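Local coordinates for putative sugar ABC transporter, substrate-binding protein (Clostridium phytofermentans, PDB 4WZZ) that binds L-rhamnose and, as the substrate-binding component, probably hands the sugar to an ABC transporter for uptake, at residues D143-A148 / K152-Q157; T161-A166 / N194-G199; A170-S175 / S210-I215; K201-M204 / K208-K211. One frame throughout, in Å; residues are numbered along the deposited sequence.

Contact 1 comes first along the chain and lies in the lobe built on the larger mixed sheet, where strands 138-142 and 154-156 run into the rhamnose site. The others belong to the lobe around the four-stranded parallel sheet. The segments of contacts 2 and 3 alternate along the chain, sharing helix 160-174; contact 4 opens after contact 2 closes, on the same helix 191-203, and shares S210 and K211 with contact 3. Contacts 1 and 2, with centres about 15 Å apart, meet where Q157 packs on W196 beside the sugar. Contacts 3 and 4, about 8 Å apart between centres, have centres about 29 and 27 Å from that of contact 1. The series thus leads from the ligand cleft to the outer end of one lobe.

Contact 1 (D143-A148 / K152-Q157); sequences DSATNA and KVFVNQ. With RAM (alpha-L-rhamnopyranose), chain B.
The rhamnose-binding cleft of this periplasmic-binding-protein fold is lined here by D143 and Q157, which follow the neighbouring parallel strands 138-142 and 154-156. Just behind the pocket, D143 N donates to V155 O (3.2 Å). With CG anti to the backbone N (chi1 -178°), the D143 carboxylate reaches the sugar, taking a hydrogen bond from RAM O4 at OD1 (2.7 Å) and one from RAM O3 at OD2 (2.6 Å). The Q157 chain bends at chi2 and brings its amide nearly parallel to that carboxylate, the planes 13° apart. Its NE2 donates to D143 OD1 (2.9 Å) on the anti side, 23° out of the carboxylate plane, and makes a weak bond to D143 O. Farther along, the methyl of A145 sits over the centre of the F154 ring, its CB 3.5 Å from the centroid in a CH-pi contact, while D143 C and S144 N lie at the edge of the ring. Y68 OH also bonds D143 OD1. That oxygen is therefore gripped by protein and sugar together, which should fix the rotation of the carboxylate so that its two oxygens face the adjacent 3- and 4-hydroxyls of rhamnose.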
loop_
_atom_site.group_PDB
_atom_site.type_symbol
_atom_site.label_atom_id
_atom_site.label_comp_id
_atom_site.label_asym_id
_atom_site.label_seq_id
_atom_site.Cartn_x
_atom_site.Cartn_y
_atom_site.Cartn_z
ATOM N N ASP A 143 -1.167 5.756 1.542
ATOM C CA ASP A 143 -1.166 4.372 1.015
ATOM C C ASP A 143 -1.200 4.350 -0.506
ATOM O O ASP A 143 -0.346 3.727 -1.153
ATOM C CB ASP A 143 -2.338 3.575 1.600
ATOM C CG ASP A 143 -2.369 2.135 1.135
ATOM O OD1 ASP A 143 -1.315 1.468 1.159
ATOM O OD2 ASP A 143 -3.467 1.687 0.771
ATOM N N SER A 144 -2.196 5.012 -1.074
ATOM C CA SER A 144 -2.361 5.097 -2.520
ATOM C C SER A 144 -2.774 6.531 -2.856
ATOM O O SER A 144 -3.786 7.037 -2.361
ATOM C CB SER A 144 -3.415 4.080 -2.979
ATOM O OG SER A 144 -3.634 4.138 -4.382
ATOM N N ALA A 145 -1.972 7.194 -3.675
ATOM C CA ALA A 145 -2.101 8.646 -3.830
ATOM C C ALA A 145 -3.265 9.068 -4.727
ATOM O O ALA A 145 -3.487 8.493 -5.799
ATOM C CB ALA A 145 -0.792 9.227 -4.376
ATOM N N THR A 146 -3.981 10.107 -4.296
ATOM C CA THR A 146 -4.793 10.886 -5.211
ATOM C C THR A 146 -3.808 11.743 -5.980
ATOM O O THR A 146 -2.647 11.861 -5.591
ATOM C CB THR A 146 -5.723 11.868 -4.500
ATOM O OG1 THR A 146 -4.929 12.761 -3.704
ATOM C CG2 THR A 146 -6.702 11.130 -3.615
ATOM N N ASN A 147 -4.262 12.375 -7.045
ATOM C CA ASN A 147 -3.340 13.226 -7.785
ATOM C C ASN A 147 -2.917 14.470 -6.979
ATOM O O ASN A 147 -3.407 14.694 -5.883
ATOM C CB ASN A 147 -3.880 13.557 -9.175
ATOM C CG ASN A 147 -5.094 14.453 -9.163
ATOM O OD1 ASN A 147 -5.270 15.306 -8.290
ATOM N ND2 ASN A 147 -5.946 14.258 -10.155
ATOM N N ALA A 148 -1.981 15.258 -7.507
ATOM C CA ALA A 148 -1.406 16.375 -6.743
ATOM C C ALA A 148 -2.397 17.511 -6.498
ATOM O O ALA A 148 -2.263 18.259 -5.527
ATOM C CB ALA A 148 -0.188 16.921 -7.450
ATOM N N LYS A 152 -3.275 17.912 -0.088
ATOM C CA LYS A 152 -2.242 18.819 0.392
ATOM C C LYS A 152 -0.915 18.070 0.539
ATOM O O LYS A 152 0.152 18.678 0.432
ATOM C CB LYS A 152 -2.671 19.492 1.701
ATOM C CG LYS A 152 -3.737 20.536 1.480
ATOM C CD LYS A 152 -4.078 21.241 2.770
ATOM C CE LYS A 152 -4.759 22.563 2.526
ATOM N NZ LYS A 152 -5.418 23.045 3.774
ATOM N N VAL A 153 -0.979 16.754 0.744
ATOM C CA VAL A 153 0.225 15.946 0.892
ATOM C C VAL A 153 -0.134 14.463 0.801
ATOM O O VAL A 153 -1.269 14.097 1.075
ATOM C CB VAL A 153 0.935 16.224 2.230
ATOM C CG1 VAL A 153 0.089 15.742 3.425
ATOM C CG2 VAL A 153 2.349 15.627 2.230
ATOM N N PHE A 154 0.836 13.644 0.400
ATOM C CA PHE A 154 0.679 12.178 0.355
ATOM C C PHE A 154 1.582 11.542 1.389
ATOM O O PHE A 154 2.751 11.917 1.531
ATOM C CB PHE A 154 1.038 11.641 -1.033
ATOM C CG PHE A 154 0.931 10.139 -1.155
ATOM C CD1 PHE A 154 -0.259 9.508 -0.872
ATOM C CD2 PHE A 154 2.016 9.367 -1.575
ATOM C CE1 PHE A 154 -0.393 8.146 -0.973
ATOM C CE2 PHE A 154 1.881 7.996 -1.672
ATOM C CZ PHE A 154 0.668 7.389 -1.369
ATOM N N VAL A 155 1.043 10.589 2.134
ATOM C CA VAL A 155 1.831 9.863 3.118
ATOM C C VAL A 155 2.106 8.506 2.522
ATOM O O VAL A 155 1.197 7.684 2.375
ATOM C CB VAL A 155 1.134 9.742 4.479
ATOM C CG1 VAL A 155 2.036 9.016 5.465
ATOM C CG2 VAL A 155 0.793 11.118 5.008
ATOM N N ASN A 156 3.372 8.291 2.165
ATOM C CA ASN A 156 3.813 7.097 1.414
ATOM C C ASN A 156 4.526 6.134 2.356
ATOM O O ASN A 156 5.399 6.544 3.142
ATOM C CB ASN A 156 4.782 7.537 0.297
ATOM C CG ASN A 156 4.856 6.557 -0.856
ATOM O OD1 ASN A 156 4.413 5.414 -0.754
ATOM N ND2 ASN A 156 5.446 7.002 -1.977
ATOM N N GLN A 157 4.127 4.855 2.308
ATOM C CA GLN A 157 4.684 3.806 3.161
ATOM C C GLN A 157 6.179 3.608 2.971
ATOM O O GLN A 157 6.894 3.254 3.897
ATOM C CB GLN A 157 3.964 2.483 2.883
ATOM C CG GLN A 157 3.705 2.194 1.399
ATOM C CD GLN A 157 2.328 2.591 0.960
ATOM O OE1 GLN A 157 1.984 3.771 0.987
ATOM N NE2 GLN A 157 1.517 1.621 0.578
HETATM C C1 RAM B . -3.311 -4.037 -0.324
HETATM C C2 RAM B . -3.779 -2.647 -0.739
HETATM C C3 RAM B . -2.841 -1.545 -0.246
HETATM C C4 RAM B . -1.387 -1.883 -0.551
HETATM C C5 RAM B . -1.049 -3.287 -0.052
HETATM C C6 RAM B . 0.365 -3.696 -0.432
HETATM O O1 RAM B . -3.501 -4.184 1.040
HETATM O O2 RAM B . -3.848 -2.669 -2.131
HETATM O O3 RAM B . -3.266 -0.332 -0.861
HETATM O O4 RAM B . -0.537 -0.928 0.058
HETATM O O5 RAM B . -1.933 -4.235 -0.587
HETATM O O HOH W 1 2.145 4.368 -2.263
#

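Contact 2 (T161-A166 / N194-G199); sequences TQIAQA and NAWIDG
I163 lies over the indole of W196 where helix 160-174 crosses helix 191-203, two helices of the lobe built on the four-stranded parallel sheet. The short segments run at 56° to each other, and their axes approach to 8.3 Å, a close spacing that small residues at the crossing permit. W196 leaves its helix with CG beside the backbone N and anti to the carbonyl carbon (chi1 -62°), which sends the indole across the side of helix 160-174, past I163. I163 answers with its CG2 branch, the methyl that stands anti to its own backbone N. This methyl rests on one face of the five-membered ring, 3.8 Å from the centroid and 14° off the ring normal, a CH-pi contact in which CG2 comes to 3.7 Å from W196 CD1. CG1 lies over the same face, above NE1 (I163 CG1 to W196 NE1 4.0 Å). Beyond the pyrrole, the six-membered ring extends to the bound rhamnose, about 4 Å from it at the nearest atoms, and also packs on Q157. A helix-helix contact thus backs a wall of the sugar pocket. One turn on from W196 the fit is between backbone and methyl: G199 offers no side chain, and A164 CB settles directly against its main chain, 3.4 Å from G199 C.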
loop_
_atom_site.group_PDB
_atom_site.type_symbol
_atom_site.label_atom_id
_atom_site.label_comp_id
_atom_site.label_asym_id
_atom_site.label_seq_id
_atom_site.Cartn_x
_atom_site.Cartn_y
_atom_site.Cartn_z
ATOM N N THR A 161 10.417 3.804 -5.565
ATOM C CA THR A 161 11.568 3.112 -6.123
ATOM C C THR A 161 12.107 2.009 -5.225
ATOM O O THR A 161 12.565 0.973 -5.706
ATOM C CB THR A 161 12.677 4.122 -6.385
ATOM O OG1 THR A 161 12.196 5.100 -7.315
ATOM C CG2 THR A 161 13.919 3.458 -6.960
ATOM N N GLN A 162 12.102 2.261 -3.919
ATOM C CA GLN A 162 12.614 1.265 -2.995
ATOM C C GLN A 162 11.811 -0.037 -3.078
ATOM O O GLN A 162 12.361 -1.127 -3.025
ATOM C CB GLN A 162 12.565 1.827 -1.578
ATOM C CG GLN A 162 13.461 3.028 -1.371
ATOM C CD GLN A 162 13.375 3.521 0.056
ATOM O OE1 GLN A 162 12.286 3.790 0.576
ATOM N NE2 GLN A 162 14.517 3.606 0.709
ATOM N N ILE A 163 10.501 0.090 -3.208
ATOM C CA ILE A 163 9.630 -1.085 -3.312
ATOM C C ILE A 163 9.908 -1.782 -4.648
ATOM O O ILE A 163 10.065 -2.979 -4.699
ATOM C CB ILE A 163 8.168 -0.680 -3.230
ATOM C CG1 ILE A 163 7.833 -0.204 -1.816
ATOM C CG2 ILE A 163 7.255 -1.824 -3.672
ATOM C CD1 ILE A 163 7.865 -1.317 -0.777
ATOM N N ALA A 164 9.977 -1.015 -5.731
ATOM C CA ALA A 164 10.240 -1.615 -7.037
ATOM C C ALA A 164 11.573 -2.359 -7.097
ATOM O O ALA A 164 11.689 -3.453 -7.678
ATOM C CB ALA A 164 10.182 -0.553 -8.129
ATOM N N GLN A 165 12.595 -1.742 -6.525
ATOM C CA GLN A 165 13.923 -2.308 -6.543
ATOM C C GLN A 165 13.984 -3.578 -5.693
ATOM O O GLN A 165 14.547 -4.599 -6.107
ATOM C CB GLN A 165 14.909 -1.225 -6.095
ATOM C CG GLN A 165 16.331 -1.628 -6.103
ATOM C CD GLN A 165 16.868 -1.783 -7.498
ATOM O OE1 GLN A 165 16.855 -0.832 -8.289
ATOM N NE2 GLN A 165 17.352 -2.985 -7.817
ATOM N N ALA A 166 13.358 -3.548 -4.516
ATOM C CA ALA A 166 13.329 -4.731 -3.659
ATOM C C ALA A 166 12.663 -5.879 -4.397
ATOM O O ALA A 166 13.137 -7.017 -4.388
ATOM C CB ALA A 166 12.556 -4.435 -2.363
ATOM N N ASN A 194 0.018 0.715 -9.435
ATOM C CA ASN A 194 0.459 1.173 -10.739
ATOM C C ASN A 194 1.839 1.850 -10.667
ATOM O O ASN A 194 2.668 1.695 -11.587
ATOM C CB ASN A 194 -0.585 2.099 -11.355
ATOM C CG ASN A 194 -1.797 1.335 -11.865
ATOM O OD1 ASN A 194 -1.765 0.104 -12.015
ATOM N ND2 ASN A 194 -2.872 2.060 -12.139
ATOM N N ALA A 195 2.099 2.591 -9.586
ATOM C CA ALA A 195 3.399 3.225 -9.388
ATOM C C ALA A 195 4.506 2.198 -9.155
ATOM O O ALA A 195 5.619 2.328 -9.704
ATOM C CB ALA A 195 3.340 4.241 -8.247
ATOM N N TRP A 196 4.212 1.178 -8.350
ATOM C CA TRP A 196 5.188 0.116 -8.119
ATOM C C TRP A 196 5.475 -0.651 -9.395
ATOM O O TRP A 196 6.619 -1.023 -9.658
ATOM C CB TRP A 196 4.717 -0.833 -7.023
ATOM C CG TRP A 196 4.558 -0.136 -5.699
ATOM C CD1 TRP A 196 5.318 0.886 -5.214
ATOM C CD2 TRP A 196 3.565 -0.401 -4.713
ATOM N NE1 TRP A 196 4.864 1.270 -3.971
ATOM C CE2 TRP A 196 3.776 0.490 -3.647
ATOM C CE3 TRP A 196 2.502 -1.302 -4.634
ATOM C CZ2 TRP A 196 2.965 0.495 -2.496
ATOM C CZ3 TRP A 196 1.724 -1.298 -3.511
ATOM C CH2 TRP A 196 1.949 -0.408 -2.462
ATOM N N ILE A 197 4.433 -0.932 -10.161
ATOM C CA ILE A 197 4.593 -1.681 -11.405
ATOM C C ILE A 197 5.377 -0.850 -12.417
ATOM O O ILE A 197 6.287 -1.349 -13.074
ATOM C CB ILE A 197 3.245 -2.121 -11.972
ATOM C CG1 ILE A 197 2.610 -3.146 -11.047
ATOM C CG2 ILE A 197 3.423 -2.753 -13.376
ATOM C CD1 ILE A 197 1.099 -3.312 -11.240
ATOM N N ASP A 198 5.071 0.439 -12.513
ATOM C CA ASP A 198 5.858 1.299 -13.387
ATOM C C ASP A 198 7.302 1.343 -12.924
ATOM O O ASP A 198 8.229 1.327 -13.746
ATOM C CB ASP A 198 5.278 2.698 -13.421
ATOM C CG ASP A 198 4.018 2.784 -14.273
ATOM O OD1 ASP A 198 3.772 1.862 -15.095
ATOM O OD2 ASP A 198 3.270 3.771 -14.115
ATOM N N GLY A 199 7.494 1.415 -11.612
ATOM C CA GLY A 199 8.824 1.389 -11.042
ATOM C C GLY A 199 9.567 0.114 -11.416
ATOM O O GLY A 199 10.757 0.153 -11.760
#

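Contact 3 (A170-S175 / S210-I215); sequences AILDIS and SKLNLI
L212, on edge strand 212-219, inserts its side chain against I171 and L172 of helix 160-174 and S175 just beyond them in the chain. Its two methyls are divided between partners. L212 CD1 goes to the aliphatic pair and lies 4.0 Å from both I171 CG2 and L172 CD1. L212 CD2 turns to the serine and is 3.4 Å from S175 OG. The residues facing the leucine reach out differently. In I171 it is the CG2 branch that touches, crossing L212 obliquely. L172 CB does not point at the strand, but the first torsion sets CG anti to the backbone N and the second (65°) turns CD1 to L212, and the two leucines cross at about a right angle. S175 has OG held between the backbone N and the carbonyl carbon (chi1 64°), from where it donates to I171 O (2.8 Å). S175 N donates to that same carbonyl oxygen of I171 (2.9 Å), and the two donors arrive from opposite faces of its plane. OG is also bonded to G177 N, and these links tie the hydroxyl to the helix while it presents a flank to the leucine methyl. In the surrounding lobe, I171 continues inward to W181 of strand 179-185 and to V243 and C245 of strand 243-246; the segment 210-215 is itself paired with strand 179-185 through backbone bonds, which brings helix end and sheet edge together around L212.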
loop_
_atom_site.group_PDB
_atom_site.type_symbol
_atom_site.label_atom_id
_atom_site.label_comp_id
_atom_site.label_asym_id
_atom_site.label_seq_id
_atom_site.Cartn_x
_atom_site.Cartn_y
_atom_site.Cartn_z
ATOM N N ALA A 170 14.260 -9.371 -5.690
ATOM C CA ALA A 170 13.665 -10.607 -5.223
ATOM C C ALA A 170 13.362 -11.547 -6.362
ATOM O O ALA A 170 13.687 -12.737 -6.313
ATOM C CB ALA A 170 12.391 -10.334 -4.418
ATOM N N ILE A 171 12.750 -11.031 -7.419
ATOM C CA ILE A 171 12.444 -11.881 -8.571
ATOM C C ILE A 171 13.721 -12.466 -9.171
ATOM O O ILE A 171 13.786 -13.650 -9.481
ATOM C CB ILE A 171 11.637 -11.110 -9.629
ATOM C CG1 ILE A 171 10.234 -10.750 -9.090
ATOM C CG2 ILE A 171 11.510 -11.924 -10.891
ATOM C CD1 ILE A 171 9.696 -9.449 -9.671
ATOM N N LEU A 172 14.745 -11.631 -9.306
ATOM C CA LEU A 172 15.993 -12.065 -9.905
ATOM C C LEU A 172 16.611 -13.203 -9.079
ATOM O O LEU A 172 17.141 -14.162 -9.619
ATOM C CB LEU A 172 16.964 -10.886 -10.014
ATOM C CG LEU A 172 18.307 -11.228 -10.668
ATOM C CD1 LEU A 172 18.112 -11.612 -12.129
ATOM C CD2 LEU A 172 19.267 -10.070 -10.544
ATOM N N ASP A 173 16.562 -13.054 -7.762
ATOM C CA ASP A 173 17.116 -14.040 -6.844
ATOM C C ASP A 173 16.316 -15.330 -6.881
ATOM O O ASP A 173 16.844 -16.413 -7.140
ATOM C CB ASP A 173 17.103 -13.457 -5.427
ATOM C CG ASP A 173 17.601 -14.440 -4.382
ATOM O OD1 ASP A 173 18.505 -15.257 -4.690
ATOM O OD2 ASP A 173 17.105 -14.378 -3.245
ATOM N N ILE A 174 15.015 -15.205 -6.634
ATOM C CA ILE A 174 14.149 -16.355 -6.468
ATOM C C ILE A 174 13.993 -17.173 -7.765
ATOM O O ILE A 174 13.821 -18.392 -7.718
ATOM C CB ILE A 174 12.782 -15.890 -5.910
ATOM C CG1 ILE A 174 12.976 -15.308 -4.504
ATOM C CG2 ILE A 174 11.794 -17.007 -5.917
ATOM C CD1 ILE A 174 11.798 -14.418 -4.059
ATOM N N SER A 175 14.072 -16.512 -8.917
ATOM C CA SER A 175 13.957 -17.183 -10.202
ATOM C C SER A 175 15.212 -17.964 -10.530
ATOM O O SER A 175 15.200 -18.757 -11.455
ATOM C CB SER A 175 13.733 -16.169 -11.329
ATOM O OG SER A 175 14.870 -15.312 -11.438
ATOM N N SER A 210 18.286 -8.961 -17.591
ATOM C CA SER A 210 18.011 -9.140 -19.013
ATOM C C SER A 210 17.481 -10.532 -19.374
ATOM O O SER A 210 16.854 -10.698 -20.418
ATOM C CB SER A 210 19.255 -8.835 -19.839
ATOM O OG SER A 210 20.267 -9.781 -19.583
ATOM N N LYS A 211 17.729 -11.517 -18.515
ATOM C CA LYS A 211 17.242 -12.887 -18.740
ATOM C C LYS A 211 15.893 -13.180 -18.115
ATOM O O LYS A 211 15.393 -14.301 -18.228
ATOM C CB LYS A 211 18.246 -13.905 -18.215
ATOM C CG LYS A 211 19.586 -13.869 -18.927
ATOM C CD LYS A 211 20.677 -14.399 -18.017
ATOM C CE LYS A 211 21.155 -15.764 -18.428
ATOM N NZ LYS A 211 22.359 -15.689 -19.304
ATOM N N LEU A 212 15.308 -12.186 -17.441
ATOM C CA LEU A 212 13.946 -12.284 -16.927
ATOM C C LEU A 212 12.983 -11.815 -18.000
ATOM O O LEU A 212 13.321 -10.951 -18.805
ATOM C CB LEU A 212 13.795 -11.405 -15.685
ATOM C CG LEU A 212 14.639 -11.776 -14.467
ATOM C CD1 LEU A 212 14.450 -10.762 -13.342
ATOM C CD2 LEU A 212 14.261 -13.165 -13.982
ATOM N N ASN A 213 11.787 -12.387 -18.027
ATOM C CA ASN A 213 10.764 -11.950 -18.964
ATOM C C ASN A 213 9.441 -11.751 -18.240
ATOM O O ASN A 213 8.863 -12.700 -17.721
ATOM C CB ASN A 213 10.607 -12.959 -20.086
ATOM C CG ASN A 213 9.540 -12.546 -21.092
ATOM O OD1 ASN A 213 9.632 -11.483 -21.724
ATOM N ND2 ASN A 213 8.520 -13.376 -21.243
ATOM N N LEU A 214 8.974 -10.509 -18.209
ATOM C CA LEU A 214 7.680 -10.177 -17.629
ATOM C C LEU A 214 6.584 -10.514 -18.631
ATOM O O LEU A 214 6.522 -9.921 -19.720
ATOM C CB LEU A 214 7.628 -8.692 -17.262
ATOM C CG LEU A 214 6.265 -8.208 -16.767
ATOM C CD1 LEU A 214 5.726 -9.025 -15.565
ATOM C CD2 LEU A 214 6.342 -6.737 -16.408
ATOM N N ILE A 215 5.737 -11.483 -18.295
ATOM C CA ILE A 215 4.697 -11.922 -19.230
ATOM C C ILE A 215 3.503 -10.997 -19.253
ATOM O O ILE A 215 2.781 -10.952 -20.239
ATOM C CB ILE A 215 4.240 -13.369 -18.979
ATOM C CG1 ILE A 215 3.430 -13.480 -17.701
ATOM C CG2 ILE A 215 5.434 -14.294 -18.952
ATOM C CD1 ILE A 215 2.958 -14.905 -17.424
#

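Contact 4 (K201-M204 / K208-K211); sequences KTVM and KYSK
Y209 packs against V203 and M204 where the chain leaves helix 191-203 and turns towards strand 212-219, the second strand of a beta-alpha-beta unit. K208 comes first in the returning segment. It takes no part in the contact with the helix end, but its CG lies over the centre of the Y209 ring, 3.4 Å above the plane, and its NZ forms a salt bridge with D169. In Y209, a chi1 of -53° keeps the ring on the N side of its own residue, where it meets the end of the helix. Its CE2 meets V203 twice, at 3.6 Å from CG1 and at 3.3 Å from the carbonyl O, while CB of Y209 rests 3.6 Å from M204 O. The phenol OH bonds D169. At the backbone, water 2 donates to both M204 O (3.0 Å) and Y209 O (2.8 Å). The S210 side chain starts away from the helix segment, and its OG is bonded to S207 O; K211 pairs through its backbone with G179. M204, deposited as selenomethionine, leads its selenium end away from the tyrosine. Between these segments the grip is therefore apolar contact plus one bridging water, which satisfies two carbonyls without a direct bond, while D169 anchors the tyrosine's polar end.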
loop_
_atom_site.group_PDB
_atom_site.type_symbol
_atom_site.label_atom_id
_atom_site.label_comp_id
_atom_site.label_asym_id
_atom_site.label_seq_id
_atom_site.Cartn_x
_atom_site.Cartn_y
_atom_site.Cartn_z
ATOM N N LYS A 201 9.074 -1.785 -13.947
ATOM C CA LYS A 201 9.355 -1.819 -15.372
ATOM C C LYS A 201 10.546 -0.940 -15.699
ATOM O O LYS A 201 11.322 -1.257 -16.588
ATOM C CB LYS A 201 8.117 -1.465 -16.180
ATOM C CG LYS A 201 7.052 -2.599 -16.089
ATOM C CD LYS A 201 5.861 -2.354 -16.979
ATOM C CE LYS A 201 5.199 -1.049 -16.635
ATOM N NZ LYS A 201 3.887 -0.922 -17.316
ATOM N N THR A 202 10.698 0.165 -14.976
ATOM C CA THR A 202 11.903 0.983 -15.140
ATOM C C THR A 202 13.153 0.259 -14.624
ATOM O O THR A 202 14.175 0.208 -15.310
ATOM C CB THR A 202 11.703 2.350 -14.453
ATOM O OG1 THR A 202 10.646 3.057 -15.123
ATOM C CG2 THR A 202 12.971 3.216 -14.489
ATOM N N VAL A 203 13.088 -0.289 -13.414
ATOM C CA VAL A 203 14.217 -0.974 -12.814
ATOM C C VAL A 203 14.669 -2.141 -13.693
ATOM O O VAL A 203 15.867 -2.369 -13.892
ATOM C CB VAL A 203 13.831 -1.483 -11.411
ATOM C CG1 VAL A 203 14.896 -2.423 -10.840
ATOM C CG2 VAL A 203 13.597 -0.327 -10.482
HETATM N N MSE A 204 13.700 -2.880 -14.232
HETATM C CA MSE A 204 14.031 -4.111 -14.930
HETATM C C MSE A 204 14.738 -3.906 -16.278
HETATM O O MSE A 204 15.097 -4.890 -16.924
HETATM C CB MSE A 204 12.771 -4.970 -15.128
HETATM C CG MSE A 204 11.948 -4.512 -16.295
HETATM SE SE MSE A 204 10.217 -5.465 -16.375
HETATM C CE MSE A 204 9.699 -4.944 -18.162
ATOM N N LYS A 208 21.255 -6.343 -15.616
ATOM C CA LYS A 208 21.269 -7.472 -14.674
ATOM C C LYS A 208 19.995 -8.316 -14.734
ATOM O O LYS A 208 20.010 -9.497 -14.347
ATOM C CB LYS A 208 21.501 -7.000 -13.244
ATOM C CG LYS A 208 20.345 -6.249 -12.666
ATOM C CD LYS A 208 20.723 -5.532 -11.371
ATOM C CE LYS A 208 20.837 -6.496 -10.210
ATOM N NZ LYS A 208 20.863 -5.755 -8.914
ATOM N N TYR A 209 18.913 -7.723 -15.237
ATOM C CA TYR A 209 17.615 -8.404 -15.308
ATOM C C TYR A 209 17.299 -8.919 -16.710
ATOM O O TYR A 209 16.180 -9.278 -16.987
ATOM C CB TYR A 209 16.492 -7.463 -14.878
ATOM C CG TYR A 209 16.697 -6.812 -13.516
ATOM C CD1 TYR A 209 16.594 -7.557 -12.343
ATOM C CD2 TYR A 209 17.016 -5.469 -13.410
ATOM C CE1 TYR A 209 16.782 -6.972 -11.096
ATOM C CE2 TYR A 209 17.195 -4.868 -12.159
ATOM C CZ TYR A 209 17.083 -5.633 -11.014
ATOM O OH TYR A 209 17.272 -5.061 -9.787
ATOM N N SER A 210 18.286 -8.961 -17.591
ATOM C CA SER A 210 18.011 -9.140 -19.013
ATOM C C SER A 210 17.481 -10.532 -19.374
ATOM O O SER A 210 16.854 -10.698 -20.418
ATOM C CB SER A 210 19.255 -8.835 -19.839
ATOM O OG SER A 210 20.267 -9.781 -19.583
ATOM N N LYS A 211 17.729 -11.517 -18.515
ATOM C CA LYS A 211 17.242 -12.887 -18.740
ATOM C C LYS A 211 15.893 -13.180 -18.115
ATOM O O LYS A 211 15.393 -14.301 -18.228
ATOM C CB LYS A 211 18.246 -13.905 -18.215
ATOM C CG LYS A 211 19.586 -13.869 -18.927
ATOM C CD LYS A 211 20.677 -14.399 -18.017
ATOM C CE LYS A 211 21.155 -15.764 -18.428
ATOM N NZ LYS A 211 22.359 -15.689 -19.304
HETATM O O HOH W 2 14.034 -7.601 -17.486
#